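Local coordinates for protein fructose-bisphosphate aldolase (Slackia heliotrinireducens, PDB 4MOZ) that belongs to the DeoC/LacD family of aldolases and folds as a TIM barrel of eight parallel strands, at residues Arg36-Ala41 with Arg283-Ile288; Gly242-Glu247 with Thr269-His274; Ile288-Ile291 with Asp295-Val298; His67-Ala72 with Gly78-Gln83. All blocks are in the same frame, centred on the assembly; numbering follows the deposited sequence.

Contact 1: residues Arg36-Ala41 with Arg283-Ile288; sequences RLMLFA and RLTKAI
M38 on strand 37-41 and I288 on helix 278-294 bring the two backbones nearest each other, with M38 CA 7.6 Å from I288 CA, so the gap is bridged chiefly by the side chain of M38. This residue is modelled as selenomethionine. CG leaves anti to the backbone N (chi1 -169°) and the chain then bends (chi2 -67°), carrying the methyl into the angle between T285 and I288. There M38 CE lies 3.8 Å from T285 O and 3.9 Å from T285 CB. The CG2 branch of I288 comes across this chain at about a right angle, with I288 CG2 3.9 Å from M38 CG and equally close to the methyl. T285 gives its carbon side to the methyl, while its OG1 is bonded to V282 O and V76 N. I273 touches both M38 and T285, and N267 both M38 and I288. The contact is van der Waals packing among buried residues, with no hydrogen bond or ion pair between the segments. This is the layer between strands and helices of a TIM barrel: helix 278-294, which comes after strand 266-269 and the short helix 271-274, packs against the first strand, 37-41.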
loop_
_atom_site.group_PDB
_atom_site.type_symbol
_atom_site.label_atom_id
_atom_site.label_comp_id
_atom_site.label_asym_id
_atom_site.label_seq_id
_atom_site.Cartn_x
_atom_site.Cartn_y
_atom_site.Cartn_z
ATOM N N ARG C 36 25.674 14.808 -25.869
ATOM C CA ARG C 36 26.082 15.339 -24.568
ATOM C C ARG C 36 24.903 16.042 -23.901
ATOM O O ARG C 36 24.132 16.736 -24.566
ATOM C CB ARG C 36 27.243 16.324 -24.732
ATOM C CG ARG C 36 28.533 15.722 -25.272
ATOM C CD ARG C 36 29.588 15.577 -24.186
ATOM N NE ARG C 36 30.892 15.238 -24.753
ATOM C CZ ARG C 36 31.833 16.119 -25.089
ATOM N NH1 ARG C 36 31.643 17.424 -24.911
ATOM N NH2 ARG C 36 32.976 15.690 -25.602
ATOM N N LEU C 37 24.765 15.877 -22.590
ATOM C CA LEU C 37 23.630 16.468 -21.886
ATOM C C LEU C 37 24.014 17.662 -21.025
ATOM O O LEU C 37 24.726 17.516 -20.025
ATOM C CB LEU C 37 22.888 15.424 -21.038
ATOM C CG LEU C 37 21.634 15.911 -20.293
ATOM C CD1 LEU C 37 20.522 16.289 -21.262
ATOM C CD2 LEU C 37 21.143 14.869 -19.299
HETATM N N MSE C 38 23.536 18.837 -21.426
HETATM C CA MSE C 38 23.627 20.040 -20.604
HETATM C C MSE C 38 22.281 20.205 -19.912
HETATM O O MSE C 38 21.294 20.584 -20.545
HETATM C CB MSE C 38 23.964 21.268 -21.462
HETATM C CG MSE C 38 24.343 22.518 -20.673
HETATM SE SE MSE C 38 22.859 23.276 -19.634
HETATM C CE MSE C 38 23.669 24.989 -19.141
ATOM N N LEU C 39 22.243 19.899 -18.617
ATOM C CA LEU C 39 21.004 19.938 -17.842
ATOM C C LEU C 39 20.942 21.163 -16.932
ATOM O O LEU C 39 21.816 21.369 -16.084
ATOM C CB LEU C 39 20.836 18.644 -17.028
ATOM C CG LEU C 39 19.541 18.469 -16.217
ATOM C CD1 LEU C 39 19.095 17.015 -16.199
ATOM C CD2 LEU C 39 19.666 19.011 -14.794
ATOM N N PHE C 40 19.902 21.968 -17.118
ATOM C CA PHE C 40 19.636 23.107 -16.251
ATOM C C PHE C 40 18.628 22.676 -15.181
ATOM O O PHE C 40 17.440 22.464 -15.464
ATOM C CB PHE C 40 19.142 24.295 -17.088
ATOM C CG PHE C 40 18.779 25.524 -16.289
ATOM C CD1 PHE C 40 19.497 25.889 -15.148
ATOM C CD2 PHE C 40 17.731 26.343 -16.708
ATOM C CE1 PHE C 40 19.159 27.022 -14.428
ATOM C CE2 PHE C 40 17.392 27.488 -15.994
ATOM C CZ PHE C 40 18.107 27.826 -14.852
ATOM N N ALA C 41 19.130 22.525 -13.954
ATOM C CA ALA C 41 18.340 22.035 -12.829
ATOM C C ALA C 41 17.543 23.156 -12.159
ATOM O O ALA C 41 18.111 24.136 -11.667
ATOM C CB ALA C 41 19.239 21.328 -11.821
ATOM N N ARG C 283 24.640 34.171 -19.799
ATOM C CA ARG C 283 26.032 34.036 -20.244
ATOM C C ARG C 283 26.723 32.782 -19.699
ATOM O O ARG C 283 27.541 32.180 -20.394
ATOM C CB ARG C 283 26.857 35.284 -19.907
ATOM C CG ARG C 283 26.494 36.514 -20.731
ATOM C CD ARG C 283 27.585 37.578 -20.694
ATOM N NE ARG C 283 28.004 37.916 -19.334
ATOM C CZ ARG C 283 27.455 38.870 -18.586
ATOM N NH1 ARG C 283 26.449 39.600 -19.055
ATOM N NH2 ARG C 283 27.916 39.095 -17.362
ATOM N N LEU C 284 26.393 32.391 -18.467
ATOM C CA LEU C 284 26.971 31.183 -17.882
ATOM C C LEU C 284 26.453 29.915 -18.561
ATOM O O LEU C 284 27.225 28.987 -18.803
ATOM C CB LEU C 284 26.784 31.126 -16.361
ATOM C CG LEU C 284 27.395 29.911 -15.645
ATOM C CD1 LEU C 284 28.896 29.789 -15.876
ATOM C CD2 LEU C 284 27.089 29.941 -14.155
ATOM N N THR C 285 25.160 29.878 -18.881
ATOM C CA THR C 285 24.598 28.725 -19.594
ATOM C C THR C 285 25.309 28.576 -20.935
ATOM O O THR C 285 25.604 27.460 -21.370
ATOM C CB THR C 285 23.071 28.824 -19.839
ATOM O OG1 THR C 285 22.783 29.907 -20.736
ATOM C CG2 THR C 285 22.306 29.025 -18.536
ATOM N N LYS C 286 25.591 29.715 -21.567
ATOM C CA LYS C 286 26.256 29.752 -22.863
ATOM C C LYS C 286 27.683 29.234 -22.746
ATOM O O LYS C 286 28.132 28.468 -23.597
ATOM C CB LYS C 286 26.213 31.163 -23.462
ATOM C CG LYS C 286 24.832 31.565 -23.958
ATOM C CD LYS C 286 24.806 32.974 -24.528
ATOM C CE LYS C 286 23.438 33.283 -25.121
ATOM N NZ LYS C 286 23.376 34.637 -25.737
ATOM N N ALA C 287 28.369 29.630 -21.673
ATOM C CA ALA C 287 29.719 29.146 -21.370
ATOM C C ALA C 287 29.740 27.633 -21.138
ATOM O O ALA C 287 30.574 26.922 -21.713
ATOM C CB ALA C 287 30.293 29.880 -20.167
ATOM N N ILE C 288 28.817 27.152 -20.305
ATOM C CA ILE C 288 28.686 25.720 -20.024
ATOM C C ILE C 288 28.372 24.939 -21.303
ATOM O O ILE C 288 29.038 23.948 -21.605
ATOM C CB ILE C 288 27.617 25.450 -18.946
ATOM C CG1 ILE C 288 28.036 26.071 -17.607
ATOM C CG2 ILE C 288 27.384 23.953 -18.780
ATOM C CD1 ILE C 288 26.916 26.158 -16.590
#

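Contact 2: residues Gly242-Glu247 with Thr269-His274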
loop_
_atom_site.group_PDB
_atom_site.type_symbol
_atom_site.label_atom_id
_atom_site.label_comp_id
_atom_site.label_asym_id
_atom_site.label_seq_id
_atom_site.Cartn_x
_atom_site.Cartn_y
_atom_site.Cartn_z
ATOM N N GLY C 242 29.891 20.908 -11.249
ATOM C CA GLY C 242 30.980 21.706 -10.693
ATOM C C GLY C 242 30.560 22.319 -9.367
ATOM O O GLY C 242 29.366 22.357 -9.045
ATOM N N GLY C 243 31.541 22.797 -8.598
ATOM C CA GLY C 243 31.286 23.445 -7.308
ATOM C C GLY C 243 30.500 24.737 -7.459
ATOM O O GLY C 243 30.747 25.518 -8.383
ATOM N N SER C 244 29.553 24.958 -6.549
ATOM C CA SER C 244 28.652 26.111 -6.620
ATOM C C SER C 244 29.287 27.396 -6.091
ATOM O O SER C 244 28.767 28.493 -6.318
ATOM C CB SER C 244 27.353 25.825 -5.857
ATOM O OG SER C 244 26.621 24.770 -6.462
ATOM N N THR C 245 30.416 27.259 -5.397
ATOM C CA THR C 245 31.021 28.382 -4.679
ATOM C C THR C 245 32.413 28.788 -5.189
ATOM O O THR C 245 33.065 29.653 -4.596
ATOM C CB THR C 245 31.080 28.108 -3.159
ATOM O OG1 THR C 245 31.801 26.894 -2.917
ATOM C CG2 THR C 245 29.675 27.988 -2.572
ATOM N N VAL C 246 32.863 28.176 -6.283
ATOM C CA VAL C 246 34.158 28.531 -6.880
ATOM C C VAL C 246 34.021 29.630 -7.941
ATOM O O VAL C 246 32.909 29.961 -8.367
ATOM C CB VAL C 246 34.904 27.301 -7.467
ATOM C CG1 VAL C 246 35.386 26.377 -6.355
ATOM C CG2 VAL C 246 34.041 26.552 -8.480
ATOM N N GLU C 247 35.156 30.195 -8.351
ATOM C CA GLU C 247 35.205 31.188 -9.429
ATOM C C GLU C 247 34.780 30.554 -10.750
ATOM O O GLU C 247 34.989 29.353 -10.960
ATOM C CB GLU C 247 36.618 31.770 -9.567
ATOM C CG GLU C 247 37.271 32.185 -8.255
ATOM C CD GLU C 247 36.483 33.248 -7.512
ATOM O OE1 GLU C 247 36.388 34.388 -8.019
ATOM O OE2 GLU C 247 35.962 32.946 -6.415
ATOM N N THR C 269 23.579 21.652 -13.777
ATOM C CA THR C 269 23.857 22.885 -13.045
ATOM C C THR C 269 22.554 23.561 -12.653
ATOM O O THR C 269 21.639 23.706 -13.475
ATOM C CB THR C 269 24.715 23.865 -13.877
ATOM O OG1 THR C 269 25.796 23.159 -14.496
ATOM C CG2 THR C 269 25.282 24.988 -12.999
ATOM N N GLY C 270 22.485 23.972 -11.390
ATOM C CA GLY C 270 21.295 24.601 -10.843
ATOM C C GLY C 270 21.570 25.999 -10.338
ATOM O O GLY C 270 21.604 26.952 -11.119
ATOM N N ARG C 271 21.789 26.116 -9.030
ATOM C CA ARG C 271 21.884 27.423 -8.377
ATOM C C ARG C 271 23.033 28.299 -8.861
ATOM O O ARG C 271 22.925 29.526 -8.835
ATOM C CB ARG C 271 21.893 27.287 -6.848
ATOM C CG ARG C 271 23.091 26.556 -6.277
ATOM C CD ARG C 271 22.781 26.071 -4.875
ATOM N NE ARG C 271 23.723 25.046 -4.443
ATOM C CZ ARG C 271 23.576 24.294 -3.355
ATOM N NH1 ARG C 271 24.495 23.387 -3.054
ATOM N NH2 ARG C 271 22.512 24.442 -2.570
ATOM N N ASN C 272 24.118 27.681 -9.320
ATOM C CA ASN C 272 25.238 28.442 -9.862
ATOM C C ASN C 272 24.800 29.316 -11.037
ATOM O O ASN C 272 25.341 30.401 -11.249
ATOM C CB ASN C 272 26.392 27.526 -10.269
ATOM C CG ASN C 272 27.731 28.249 -10.291
ATOM O OD1 ASN C 272 27.860 29.369 -9.788
ATOM N ND2 ASN C 272 28.736 27.612 -10.870
ATOM N N ILE C 273 23.805 28.845 -11.782
ATOM C CA ILE C 273 23.209 29.642 -12.846
ATOM C C ILE C 273 22.179 30.635 -12.295
ATOM O O ILE C 273 22.352 31.852 -12.429
ATOM C CB ILE C 273 22.553 28.759 -13.930
ATOM C CG1 ILE C 273 23.613 27.950 -14.685
ATOM C CG2 ILE C 273 21.747 29.617 -14.892
ATOM C CD1 ILE C 273 23.049 26.797 -15.500
ATOM N N HIS C 274 21.121 30.119 -11.663
ATOM C CA HIS C 274 19.954 30.947 -11.365
ATOM C C HIS C 274 20.109 31.967 -10.267
ATOM O O HIS C 274 19.338 32.916 -10.219
ATOM C CB HIS C 274 18.672 30.117 -11.201
ATOM C CG HIS C 274 18.684 29.165 -10.022
ATOM N ND1 HIS C 274 18.695 29.590 -8.739
ATOM C CD2 HIS C 274 18.643 27.771 -9.975
ATOM C CE1 HIS C 274 18.685 28.526 -7.918
ATOM N NE2 HIS C 274 18.654 27.412 -8.676
HETATM O O HOH W 1 27.415 21.854 -12.671
#
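The guanidinium of R271 has S244 at its edge: S244 OG lies in the plane of the group, 3.5 Å from R271 NE, a polar approach without a hydrogen bond. R271 CA lies over one face of the H274 ring, offset toward its rim, and F53 stacks with this ring. R271 CG sits between its backbone N and carbonyl carbon (chi1 64°), and the extended chain beyond brings the guanidinium alongside the serine. R271 NH2 reaches farther, to a salt bridge with D52. The amide of N272 faces the backbone of loop 242-247: N272 ND2 is 3.8 Å from G243 O, too far for a bond, while N272 OD1 and S244 O, both acceptors, stay 3.7 Å apart; OD1 has its own hydrogen bond close by. A firmer link runs through a water, which accepts from G242 N at 3.0 Å and donates to T269 OG1 at 2.8 Å. The loops that follow strands 237-240 and 266-269 therefore meet at the C-terminal end of the barrel, the end where TIM-barrel enzymes carry their active sites. Polar groups face each other here at long range, and the water supplies the hydrogen bonds between the segments.

Contact 3: residues Ile288-Ile291 with Asp295-Val298; sequences ISAI and DYDV
Y296 N donates to A290 O at 3.1 Å with an N-H...O angle of 163°, a nearly straight bond whose donor stands above the carbonyl plane. A weaker bond joins D295 N to I291 O at 3.2 Å. D295 N is also 3.0 Å from A290 O, but the angle there is too poor for a bond. D295, with phi at 72°, is where the chain leaves the helical conformation, and the two bonds, one of them weak, bring the N-H groups of D295 and Y296 back onto carbonyls of the helix's last turn. The carboxylate of D295 is occupied elsewhere: OD1 is bonded to Y260 OH and makes a long, weak ion pair with R36.

Y296 CG lies anti to the carbonyl carbon (chi1 -83°), which lays one face of the ring on A290. A290 CB stands over that face in a CH-pi contact, 3.7 Å from the ring centroid and shifted toward the side of CG and CD2, with A290 CB to Y296 CG at 3.6 Å. The methyl and the carbonyl of one residue thus hold the ring and the backbone N of the tyrosine. F311 meets the same ring edge-to-face and also touches A290. I291 CG1 passes 3.9 Å from Y296 O, a loose van der Waals approach of a methylene to a carbonyl oxygen.

The turn links helix 278-294 to helix 298-305, with D297 at the N-cap position of the latter although its side chain makes no capping bond. Helix 248-260 runs beside both, its L252 touching I291 and its Q253 touching V298.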
loop_
_atom_site.group_PDB
_atom_site.type_symbol
_atom_site.label_atom_id
_atom_site.label_comp_id
_atom_site.label_asym_id
_atom_site.label_seq_id
_atom_site.Cartn_x
_atom_site.Cartn_y
_atom_site.Cartn_z
ATOM N N ILE C 288 28.817 27.152 -20.305
ATOM C CA ILE C 288 28.686 25.720 -20.024
ATOM C C ILE C 288 28.372 24.939 -21.303
ATOM O O ILE C 288 29.038 23.948 -21.605
ATOM C CB ILE C 288 27.617 25.450 -18.946
ATOM C CG1 ILE C 288 28.036 26.071 -17.607
ATOM C CG2 ILE C 288 27.384 23.953 -18.780
ATOM C CD1 ILE C 288 26.916 26.158 -16.590
ATOM N N SER C 289 27.371 25.399 -22.052
ATOM C CA SER C 289 26.962 24.758 -23.302
ATOM C C SER C 289 28.058 24.772 -24.370
ATOM O O SER C 289 28.111 23.877 -25.215
ATOM C CB SER C 289 25.695 25.414 -23.856
ATOM O OG SER C 289 24.541 24.975 -23.159
ATOM N N ALA C 290 28.921 25.786 -24.336
ATOM C CA ALA C 290 30.021 25.878 -25.292
ATOM C C ALA C 290 31.039 24.770 -25.056
ATOM O O ALA C 290 31.497 24.138 -26.008
ATOM C CB ALA C 290 30.679 27.248 -25.243
ATOM N N ILE C 291 31.377 24.527 -23.789
ATOM C CA ILE C 291 32.226 23.392 -23.424
ATOM C C ILE C 291 31.529 22.070 -23.749
ATOM O O ILE C 291 32.088 21.224 -24.444
ATOM C CB ILE C 291 32.623 23.415 -21.932
ATOM C CG1 ILE C 291 33.565 24.591 -21.654
ATOM C CG2 ILE C 291 33.272 22.097 -21.522
ATOM C CD1 ILE C 291 33.832 24.843 -20.184
ATOM N N ASP C 295 32.586 21.859 -27.574
ATOM C CA ASP C 295 33.984 21.451 -27.340
ATOM C C ASP C 295 34.984 22.576 -27.043
ATOM O O ASP C 295 36.201 22.355 -27.115
ATOM C CB ASP C 295 34.494 20.592 -28.505
ATOM C CG ASP C 295 33.635 19.367 -28.744
ATOM O OD1 ASP C 295 33.616 18.480 -27.866
ATOM O OD2 ASP C 295 32.972 19.301 -29.805
ATOM N N TYR C 296 34.489 23.765 -26.703
ATOM C CA TYR C 296 35.358 24.902 -26.371
ATOM C C TYR C 296 36.407 24.556 -25.322
ATOM O O TYR C 296 36.151 23.755 -24.417
ATOM C CB TYR C 296 34.539 26.078 -25.834
ATOM C CG TYR C 296 33.894 26.978 -26.867
ATOM C CD1 TYR C 296 33.292 26.453 -28.013
ATOM C CD2 TYR C 296 33.845 28.358 -26.671
ATOM C CE1 TYR C 296 32.686 27.279 -28.945
ATOM C CE2 TYR C 296 33.234 29.192 -27.595
ATOM C CZ TYR C 296 32.659 28.648 -28.730
ATOM O OH TYR C 296 32.052 29.467 -29.653
ATOM N N ASP C 297 37.585 25.168 -25.460
ATOM C CA ASP C 297 38.566 25.250 -24.382
ATOM C C ASP C 297 37.982 26.086 -23.253
ATOM O O ASP C 297 37.041 26.858 -23.470
ATOM C CB ASP C 297 39.852 25.926 -24.875
ATOM C CG ASP C 297 40.772 24.976 -25.628
ATOM O OD1 ASP C 297 40.575 23.742 -25.554
ATOM O OD2 ASP C 297 41.711 25.472 -26.291
ATOM N N VAL C 298 38.550 25.940 -22.057
ATOM C CA VAL C 298 38.142 26.722 -20.887
ATOM C C VAL C 298 38.248 28.231 -21.153
ATOM O O VAL C 298 37.323 28.989 -20.835
ATOM C CB VAL C 298 38.961 26.326 -19.633
ATOM C CG1 VAL C 298 38.667 27.253 -18.461
ATOM C CG2 VAL C 298 38.676 24.879 -19.251
#

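Contact 4: residues His67-Ala72 with Gly78-Gln83; sequences HLFKIA and GVMAGQ
A Met-aromatic contact joins helix 66-74 to the barrel strand it leads into, 79-82, in the helix-strand layer of the TIM barrel. Helix and strand run nearly antiparallel, at 163°, with their axes 9.9 Å apart, and M80 spans the gap. This residue is a selenomethionine with two modelled conformers; the one described here starts anti to the backbone N (chi1 179°) and stays extended, carrying SE and CE across to the helix.

Its methyl settles over the centre of one face of F69: M80 CE is 3.5 Å from the ring centroid, almost on the normal, and nearly equidistant from the six ring carbons. The selenium follows over the same face, with M80 SE 4.2 Å from the centroid of the F69 ring, nearer the CD2-CE2 side. The two side chains cross at about a right angle. A72 CB touches the selenium, at 3.7 Å from M80 SE, while L68 CB flanks the methyl at 3.8 Å from M80 CE. Y90 also stacks with the F69 ring.

Between these two segments the contact is apolar packing, while the strand backbone makes its hydrogen bonds with strands 37-41 and 99-102; I71 and A72 of the helix also pack on F40. In this conformer the attraction is probably mostly dispersion, with a likely contribution from the polarisable selenium and its slightly positive methyl group facing the pi cloud.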
loop_
_atom_site.group_PDB
_atom_site.type_symbol
_atom_site.label_atom_id
_atom_site.label_comp_id
_atom_site.label_asym_id
_atom_site.label_seq_id
_atom_site.Cartn_x
_atom_site.Cartn_y
_atom_site.Cartn_z
ATOM N N HIS C 67 12.088 33.795 -13.578
ATOM C CA HIS C 67 13.535 33.877 -13.789
ATOM C C HIS C 67 14.094 32.615 -14.400
ATOM O O HIS C 67 14.865 32.678 -15.366
ATOM C CB HIS C 67 14.202 34.171 -12.450
ATOM C CG HIS C 67 15.683 34.455 -12.533
ATOM N ND1 HIS C 67 16.190 35.483 -13.241
ATOM C CD2 HIS C 67 16.768 33.828 -11.917
ATOM C CE1 HIS C 67 17.530 35.499 -13.105
ATOM N NE2 HIS C 67 17.880 34.486 -12.291
ATOM N N LEU C 68 13.697 31.461 -13.861
ATOM C CA LEU C 68 14.191 30.167 -14.339
ATOM C C LEU C 68 13.823 29.922 -15.798
ATOM O O LEU C 68 14.639 29.430 -16.580
ATOM C CB LEU C 68 13.671 29.023 -13.461
ATOM C CG LEU C 68 13.897 29.140 -11.945
ATOM C CD1 LEU C 68 13.147 28.054 -11.192
ATOM C CD2 LEU C 68 15.375 29.110 -11.593
ATOM N N PHE C 69 12.596 30.276 -16.165
ATOM C CA PHE C 69 12.117 30.053 -17.525
ATOM C C PHE C 69 12.715 31.045 -18.521
ATOM O O PHE C 69 12.931 30.703 -19.686
ATOM C CB PHE C 69 10.590 30.066 -17.563
ATOM C CG PHE C 69 9.963 28.859 -16.914
ATOM C CD1 PHE C 69 9.739 28.826 -15.535
ATOM C CD2 PHE C 69 9.605 27.749 -17.678
ATOM C CE1 PHE C 69 9.169 27.713 -14.934
ATOM C CE2 PHE C 69 9.033 26.638 -17.082
ATOM C CZ PHE C 69 8.812 26.618 -15.708
ATOM N N LYS C 70 12.992 32.262 -18.055
ATOM C CA LYS C 70 13.663 33.271 -18.868
ATOM C C LYS C 70 15.088 32.828 -19.199
ATOM O O LYS C 70 15.542 32.993 -20.329
ATOM C CB LYS C 70 13.688 34.626 -18.156
ATOM C CG LYS C 70 12.341 35.327 -18.049
ATOM C CD LYS C 70 12.523 36.683 -17.377
ATOM C CE LYS C 70 11.202 37.323 -16.982
ATOM N NZ LYS C 70 10.525 37.967 -18.135
ATOM N N ILE C 71 15.776 32.264 -18.205
ATOM C CA ILE C 71 17.126 31.728 -18.378
ATOM C C ILE C 71 17.135 30.582 -19.389
ATOM O O ILE C 71 17.943 30.573 -20.316
ATOM C CB ILE C 71 17.735 31.255 -17.041
ATOM C CG1 ILE C 71 17.946 32.443 -16.098
ATOM C CG2 ILE C 71 19.064 30.553 -17.278
ATOM C CD1 ILE C 71 18.193 32.056 -14.654
ATOM N N ALA C 72 16.227 29.629 -19.213
ATOM C CA ALA C 72 16.118 28.486 -20.111
ATOM C C ALA C 72 15.834 28.916 -21.549
ATOM O O ALA C 72 16.302 28.281 -22.497
ATOM C CB ALA C 72 15.035 27.537 -19.624
ATOM N N GLY C 78 20.461 22.178 -22.709
ATOM C CA GLY C 78 19.982 20.943 -23.321
ATOM C C GLY C 78 18.555 20.709 -22.872
ATOM O O GLY C 78 17.625 20.744 -23.686
ATOM N N VAL C 79 18.388 20.478 -21.568
ATOM C CA VAL C 79 17.067 20.346 -20.953
ATOM C C VAL C 79 16.914 21.237 -19.718
ATOM O O VAL C 79 17.893 21.531 -19.020
ATOM C CB VAL C 79 16.724 18.885 -20.547
ATOM C CG1 VAL C 79 16.704 17.961 -21.757
ATOM C CG2 VAL C 79 17.672 18.361 -19.475
HETATM N N MSE C 80 15.686 21.681 -19.475
HETATM C CA MSE C 80 15.344 22.301 -18.211
HETATM C C MSE C 80 14.588 21.276 -17.389
HETATM O O MSE C 80 13.531 20.795 -17.806
HETATM C CB MSE C 80 14.484 23.541 -18.419
HETATM C CG MSE C 80 14.084 24.210 -17.117
HETATM SE SE MSE C 80 12.767 25.597 -17.403
HETATM C CE MSE C 80 12.445 26.109 -15.553
ATOM N N ALA C 81 15.143 20.936 -16.230
ATOM C CA ALA C 81 14.531 19.957 -15.329
ATOM C C ALA C 81 13.780 20.646 -14.197
ATOM O O ALA C 81 14.357 21.448 -13.459
ATOM C CB ALA C 81 15.579 19.004 -14.773
ATOM N N GLY C 82 12.491 20.334 -14.073
ATOM C CA GLY C 82 11.662 20.884 -13.001
ATOM C C GLY C 82 10.440 20.037 -12.704
ATOM O O GLY C 82 10.101 19.132 -13.474
ATOM N N GLN C 83 9.775 20.334 -11.588
ATOM C CA GLN C 83 8.548 19.630 -11.208
ATOM C C GLN C 83 7.432 19.871 -12.221
ATOM O O GLN C 83 7.394 20.919 -12.879
ATOM C CB GLN C 83 8.086 20.045 -9.810
ATOM C CG GLN C 83 8.948 19.519 -8.670
ATOM C CD GLN C 83 10.138 20.413 -8.370
ATOM O OE1 GLN C 83 10.272 21.507 -8.935
ATOM N NE2 GLN C 83 11.015 19.952 -7.476
#

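In the fold
Contacts 1 and 4 hold helices on two neighbouring strands of the barrel, 37-41 and 79-82, with centres about 10 Å apart; backbone bonds such as F40 N to V79 O tie those strands together. The centre of contact 2 is about 11 Å from that of contact 1, on the other flank of strand 37-41, where T269 pairs with L39 and A41. Contact 3 continues helix 278-294 past I288, which it shares with contact 1. Along the chain, contacts 4 and 2 both fall between the two halves of contact 1, and contact 3 comes last. Contacts 1 and 2 lie at the seam between the first and last strands; contact 4 is one strand along, and contact 3 is farther out at the end of helix 278-294.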